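PDB 3MCZ: O-methyltransferase from Burkholderia thailandensis, which probably transfers a methyl group from S-adenosylmethionine to a hydroxyl oxygen of a substrate that remains unidentified, most likely working as a dimer. Local coordinates for residues A[175-180]-A[249-254]; A[282-287]-A[343-348]. One frame throughout, in Å; residues are numbered along the deposited sequence.

Interaction 1: residues A[175-180]-A[249-254]; sequences GVFARA and ADVVML
The loop that leads from helix 150-172 into strand 182-186, the first strand of the Rossmann-like methyltransferase sheet along the chain, folds over strand 251-255 and meets it through Val176, Phe177 and Ala180 on one side and Asp250, Val251 and Met253 on the other. Strand 251-255 is the neighbour of 182-186 in the parallel part of this sheet, and the loop covers the start of that strand pair. A type I beta turn from Phe177 to Ala180, closed by the bond from Ala180 N to Phe177 O (3.2 Å), sets Phe177 and Ala180 over the strand together. Between the segments the contact is apolar, and Val251 is its centre. Its CG1, anti to the backbone N (chi1 -176°), lies 3.6 Å from Phe177 CE1 in an oblique approach to the ring, while its CG2 lies 4.0 Å from Val176 CG2 and 4.1 Å from Ala180 CB. Val176 CG2 also sits over the centre of one face of the Phe177 ring, 4.0 Å above its plane, so the ring is flanked by a residue of its own loop. Leu204 of a loop and Val197 of helix 192-200 add to the surroundings of Phe177. At the corner where the chain turns into the strand, Asp250 CB packs 3.8 Å from Ala180 CB, and its carboxylate OD2 accepts a hydrogen bond from the backbone N of Arg181, the last residue before strand 182-186, which ties the chain to the strand where the apolar packing stops. At the far end of the ring, selenomethionine Met253 makes a Met-aromatic contact: its SE stands 5.4 Å from the Phe177 centroid and 79° off the ring normal, at the edge, with CZ the ring atom it meets at 4.1 Å.

Interaction 2: residues A[282-287]-A[343-348]; sequences ALLILT and LLIGQR
Strands 282-287 and 343-347 run antiparallel, their axes 4.4 Å apart at closest approach and their N-to-C directions 163° apart. Two hydrogen-bonded pairs, Leu283 with Gly346 and Ile285 with Leu344, alternate with three non-hydrogen-bonded ones. Each hydrogen-bonded pair is closed by two reciprocal bonds: Leu283 N to Gly346 O and Gly346 N to Leu283 O are both 2.7 Å, and Leu344 N to Ile285 O is the straightest of the four, at 175°. Between the two pairs, CA-H...O contacts such as Leu284 CA to Leu344 O (3.3 Å) add to the ladder. On the face carrying Ala282, Leu284 and Leu286, Leu284 and Ile345 lie side by side, and CD2 of Leu284 comes 3.7 Å from both CG1 and CG2 of Ile345. With chi1 near 180° (-179°), Leu343 reaches back across the partner strand, its CD1 4.1 Å from Leu284 CB. The other face pairs Ile285 with Leu344, both packed on Ile322 of helix 319-328. The paired backbone polar groups are thus satisfied within the sheet, so the leucine and isoleucine side chains pack on either face, while Gln347 at one end of the ladder is exposed.

How the interactions relate
Both contacts belong to the same seven-stranded mixed sheet, their centres about 10 Å apart on the same side of the chain's centre. They come in series: interaction 1 is complete before interaction 2 begins. Strands 251-255 and 281-288 are parallel neighbours, so the second segment of interaction 1 lies directly beside the first of interaction 2; Asp250 O to Ala282 N (2.9 Å) and Leu254 N to Leu284 O (2.8 Å) are probable hydrogen bonds between them. Interaction 1 lays a loop over the parallel part, whereas interaction 2 joins it to antiparallel strand 341-347. The order 3-2-1-4-5-7-6 is that of the class I methyltransferase fold, consistent with S-adenosylmethionine binding at the parallel strands' carboxyl ends.

Interaction 1: residues A[175-180]-A[249-254]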
loop_
_atom_site.group_PDB
_atom_site.type_symbol
_atom_site.label_atom_id
_atom_site.label_comp_id
_atom_site.label_asym_id
_atom_site.label_seq_id
_atom_site.Cartn_x
_atom_site.Cartn_y
_atom_site.Cartn_z
ATOM N N GLY A 175 32.978 20.865 -7.743
ATOM C CA GLY A 175 34.107 21.677 -8.184
ATOM C C GLY A 175 34.213 21.921 -9.681
ATOM O O GLY A 175 34.864 22.879 -10.110
ATOM N N VAL A 176 33.538 21.117 -10.490
ATOM C CA VAL A 176 33.610 21.282 -11.925
ATOM C C VAL A 176 32.976 22.598 -12.381
ATOM O O VAL A 176 33.186 23.001 -13.510
ATOM C CB VAL A 176 32.929 20.115 -12.685
ATOM C CG1 VAL A 176 33.627 18.775 -12.348
ATOM C CG2 VAL A 176 31.381 20.102 -12.420
ATOM N N PHE A 177 32.190 23.241 -11.520
ATOM C CA PHE A 177 31.477 24.476 -11.893
ATOM C C PHE A 177 32.292 25.742 -11.692
ATOM O O PHE A 177 32.034 26.714 -12.372
ATOM C CB PHE A 177 30.145 24.600 -11.138
ATOM C CG PHE A 177 29.118 23.596 -11.578
ATOM C CD1 PHE A 177 28.621 23.611 -12.874
ATOM C CD2 PHE A 177 28.676 22.604 -10.712
ATOM C CE1 PHE A 177 27.725 22.662 -13.297
ATOM C CE2 PHE A 177 27.734 21.646 -11.142
ATOM C CZ PHE A 177 27.250 21.681 -12.423
ATOM N N ALA A 178 33.307 25.706 -10.815
ATOM C CA ALA A 178 33.997 26.919 -10.337
ATOM C C ALA A 178 34.696 27.659 -11.490
ATOM O O ALA A 178 34.659 28.871 -11.533
ATOM C CB ALA A 178 35.039 26.564 -9.239
ATOM N N ARG A 179 35.288 26.916 -12.434
ATOM C CA ARG A 179 36.009 27.514 -13.561
ATOM C C ARG A 179 35.280 27.312 -14.903
ATOM O O ARG A 179 35.832 27.603 -15.971
ATOM C CB ARG A 179 37.426 26.941 -13.659
ATOM C CG ARG A 179 38.336 27.112 -12.429
ATOM C CD ARG A 179 38.931 28.483 -12.314
ATOM N NE ARG A 179 39.907 28.599 -11.209
ATOM C CZ ARG A 179 40.302 29.758 -10.662
ATOM N NH1 ARG A 179 39.819 30.926 -11.109
ATOM N NH2 ARG A 179 41.188 29.765 -9.658
ATOM N N ALA A 180 34.068 26.775 -14.837
ATOM C CA ALA A 180 33.226 26.559 -16.000
ATOM C C ALA A 180 32.556 27.916 -16.370
ATOM O O ALA A 180 32.505 28.857 -15.552
ATOM C CB ALA A 180 32.186 25.529 -15.689
ATOM N N ALA A 249 29.374 22.628 -24.280
ATOM C CA ALA A 249 29.406 23.305 -22.991
ATOM C C ALA A 249 30.532 22.756 -22.153
ATOM O O ALA A 249 31.028 21.659 -22.414
ATOM C CB ALA A 249 28.074 23.166 -22.237
ATOM N N ASP A 250 30.898 23.509 -21.114
ATOM C CA ASP A 250 31.893 23.047 -20.145
ATOM C C ASP A 250 31.375 21.912 -19.254
ATOM O O ASP A 250 32.136 21.023 -18.870
ATOM C CB ASP A 250 32.332 24.219 -19.281
ATOM C CG ASP A 250 33.020 25.300 -20.101
ATOM O OD1 ASP A 250 33.858 24.916 -20.947
ATOM O OD2 ASP A 250 32.690 26.513 -19.944
ATOM N N VAL A 251 30.100 21.987 -18.906
ATOM C CA VAL A 251 29.412 20.980 -18.125
ATOM C C VAL A 251 28.087 20.599 -18.770
ATOM O O VAL A 251 27.269 21.449 -19.148
ATOM C CB VAL A 251 29.192 21.386 -16.640
ATOM C CG1 VAL A 251 28.529 20.212 -15.862
ATOM C CG2 VAL A 251 30.489 21.771 -15.977
ATOM N N VAL A 252 27.884 19.289 -18.955
ATOM C CA VAL A 252 26.668 18.765 -19.555
ATOM C C VAL A 252 26.052 17.849 -18.510
ATOM O O VAL A 252 26.745 17.043 -17.911
ATOM C CB VAL A 252 26.980 17.988 -20.869
ATOM C CG1 VAL A 252 25.718 17.332 -21.464
ATOM C CG2 VAL A 252 27.703 18.922 -21.884
HETATM N N MSE A 253 24.746 17.964 -18.267
HETATM C CA MSE A 253 24.133 17.170 -17.213
HETATM C C MSE A 253 23.018 16.284 -17.768
HETATM O O MSE A 253 22.228 16.738 -18.569
HETATM C CB MSE A 253 23.560 18.078 -16.121
HETATM C CG MSE A 253 24.520 19.073 -15.584
HETATM SE SE MSE A 253 23.907 19.964 -13.984
HETATM C CE MSE A 253 22.582 21.045 -14.733
ATOM N N LEU A 254 22.991 15.051 -17.282
ATOM C CA LEU A 254 21.937 14.066 -17.489
ATOM C C LEU A 254 21.479 13.611 -16.107
ATOM O O LEU A 254 21.953 12.602 -15.602
ATOM C CB LEU A 254 22.494 12.850 -18.205
ATOM C CG LEU A 254 22.514 12.792 -19.715
ATOM C CD1 LEU A 254 23.310 11.547 -20.133
ATOM C CD2 LEU A 254 21.063 12.784 -20.348
#

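Interaction 2: residues A[282-287]-A[343-348]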
loop_
_atom_site.group_PDB
_atom_site.type_symbol
_atom_site.label_atom_id
_atom_site.label_comp_id
_atom_site.label_asym_id
_atom_site.label_seq_id
_atom_site.Cartn_x
_atom_site.Cartn_y
_atom_site.Cartn_z
ATOM N N ALA A 282 33.127 18.428 -18.161
ATOM C CA ALA A 282 32.592 17.254 -17.465
ATOM C C ALA A 282 31.178 16.942 -17.903
ATOM O O ALA A 282 30.367 17.841 -18.159
ATOM C CB ALA A 282 32.622 17.464 -15.924
ATOM N N LEU A 283 30.898 15.650 -17.948
ATOM C CA LEU A 283 29.558 15.121 -18.088
ATOM C C LEU A 283 29.117 14.599 -16.708
ATOM O O LEU A 283 29.844 13.792 -16.070
ATOM C CB LEU A 283 29.573 13.949 -19.089
ATOM C CG LEU A 283 28.240 13.190 -19.235
ATOM C CD1 LEU A 283 27.082 14.123 -19.657
ATOM C CD2 LEU A 283 28.342 11.995 -20.197
ATOM N N LEU A 284 27.952 15.053 -16.235
ATOM C CA LEU A 284 27.426 14.619 -14.949
ATOM C C LEU A 284 26.218 13.749 -15.197
ATOM O O LEU A 284 25.316 14.140 -15.933
ATOM C CB LEU A 284 27.002 15.793 -14.071
ATOM C CG LEU A 284 28.050 16.870 -13.799
ATOM C CD1 LEU A 284 27.496 17.943 -12.844
ATOM C CD2 LEU A 284 29.387 16.294 -13.276
ATOM N N ILE A 285 26.215 12.563 -14.598
ATOM C CA ILE A 285 25.046 11.700 -14.638
ATOM C C ILE A 285 24.659 11.292 -13.226
ATOM O O ILE A 285 25.412 10.652 -12.536
ATOM C CB ILE A 285 25.277 10.435 -15.460
ATOM C CG1 ILE A 285 25.745 10.769 -16.899
ATOM C CG2 ILE A 285 23.971 9.561 -15.449
ATOM C CD1 ILE A 285 26.179 9.548 -17.745
ATOM N N LEU A 286 23.465 11.686 -12.817
ATOM C CA LEU A 286 22.928 11.306 -11.539
ATOM C C LEU A 286 21.972 10.143 -11.787
ATOM O O LEU A 286 21.068 10.238 -12.615
ATOM C CB LEU A 286 22.170 12.480 -10.964
ATOM C CG LEU A 286 21.638 12.306 -9.560
ATOM C CD1 LEU A 286 22.784 12.108 -8.555
ATOM C CD2 LEU A 286 20.808 13.566 -9.226
ATOM N N THR A 287 22.171 9.054 -11.069
ATOM C CA THR A 287 21.409 7.858 -11.305
ATOM C C THR A 287 21.254 7.070 -9.996
ATOM O O THR A 287 22.168 7.045 -9.145
ATOM C CB THR A 287 22.055 7.032 -12.432
ATOM O OG1 THR A 287 21.201 5.941 -12.752
ATOM C CG2 THR A 287 23.458 6.472 -12.031
ATOM N N LEU A 343 26.397 9.886 -8.356
ATOM C CA LEU A 343 26.760 10.914 -9.311
ATOM C C LEU A 343 28.040 10.476 -10.018
ATOM O O LEU A 343 29.083 10.223 -9.377
ATOM C CB LEU A 343 26.936 12.265 -8.613
ATOM C CG LEU A 343 27.307 13.432 -9.541
ATOM C CD1 LEU A 343 26.167 13.782 -10.546
ATOM C CD2 LEU A 343 27.661 14.658 -8.680
ATOM N N LEU A 344 27.929 10.270 -11.318
ATOM C CA LEU A 344 29.072 9.936 -12.155
ATOM C C LEU A 344 29.525 11.208 -12.829
ATOM O O LEU A 344 28.689 12.008 -13.290
ATOM C CB LEU A 344 28.715 8.880 -13.205
ATOM C CG LEU A 344 28.285 7.508 -12.674
ATOM C CD1 LEU A 344 27.719 6.660 -13.903
ATOM C CD2 LEU A 344 29.442 6.803 -11.991
ATOM N N ILE A 345 30.842 11.410 -12.856
ATOM C CA ILE A 345 31.428 12.606 -13.420
ATOM C C ILE A 345 32.415 12.133 -14.489
ATOM O O ILE A 345 33.490 11.602 -14.187
ATOM C CB ILE A 345 32.108 13.473 -12.311
ATOM C CG1 ILE A 345 31.125 13.828 -11.170
ATOM C CG2 ILE A 345 32.732 14.789 -12.874
ATOM C CD1 ILE A 345 31.383 13.049 -9.838
ATOM N N GLY A 346 32.069 12.345 -15.740
ATOM C CA GLY A 346 32.960 12.042 -16.824
ATOM C C GLY A 346 33.767 13.229 -17.263
ATOM O O GLY A 346 33.223 14.201 -17.783
ATOM N N GLN A 347 35.078 13.150 -17.144
ATOM C CA GLN A 347 35.904 14.316 -17.388
ATOM C C GLN A 347 36.653 14.177 -18.719
ATOM O O GLN A 347 37.269 13.135 -18.967
ATOM C CB GLN A 347 36.848 14.469 -16.192
ATOM C CG GLN A 347 36.066 14.353 -14.809
ATOM C CD GLN A 347 36.898 13.850 -13.612
ATOM O OE1 GLN A 347 37.869 14.487 -13.205
ATOM N NE2 GLN A 347 36.463 12.738 -13.009
ATOM N N ARG A 348 36.549 15.189 -19.582
ATOM C CA ARG A 348 37.270 15.205 -20.855
ATOM C C ARG A 348 38.626 15.859 -20.623
ATOM O O ARG A 348 38.714 16.928 -20.026
ATOM C CB ARG A 348 36.486 15.954 -21.943
ATOM C CG ARG A 348 37.051 15.743 -23.345
ATOM C CD ARG A 348 36.282 16.456 -24.441
ATOM N NE ARG A 348 35.001 15.828 -24.804
ATOM C CZ ARG A 348 34.884 14.632 -25.374
ATOM N NH1 ARG A 348 35.962 13.886 -25.633
ATOM N NH2 ARG A 348 33.685 14.161 -25.652
#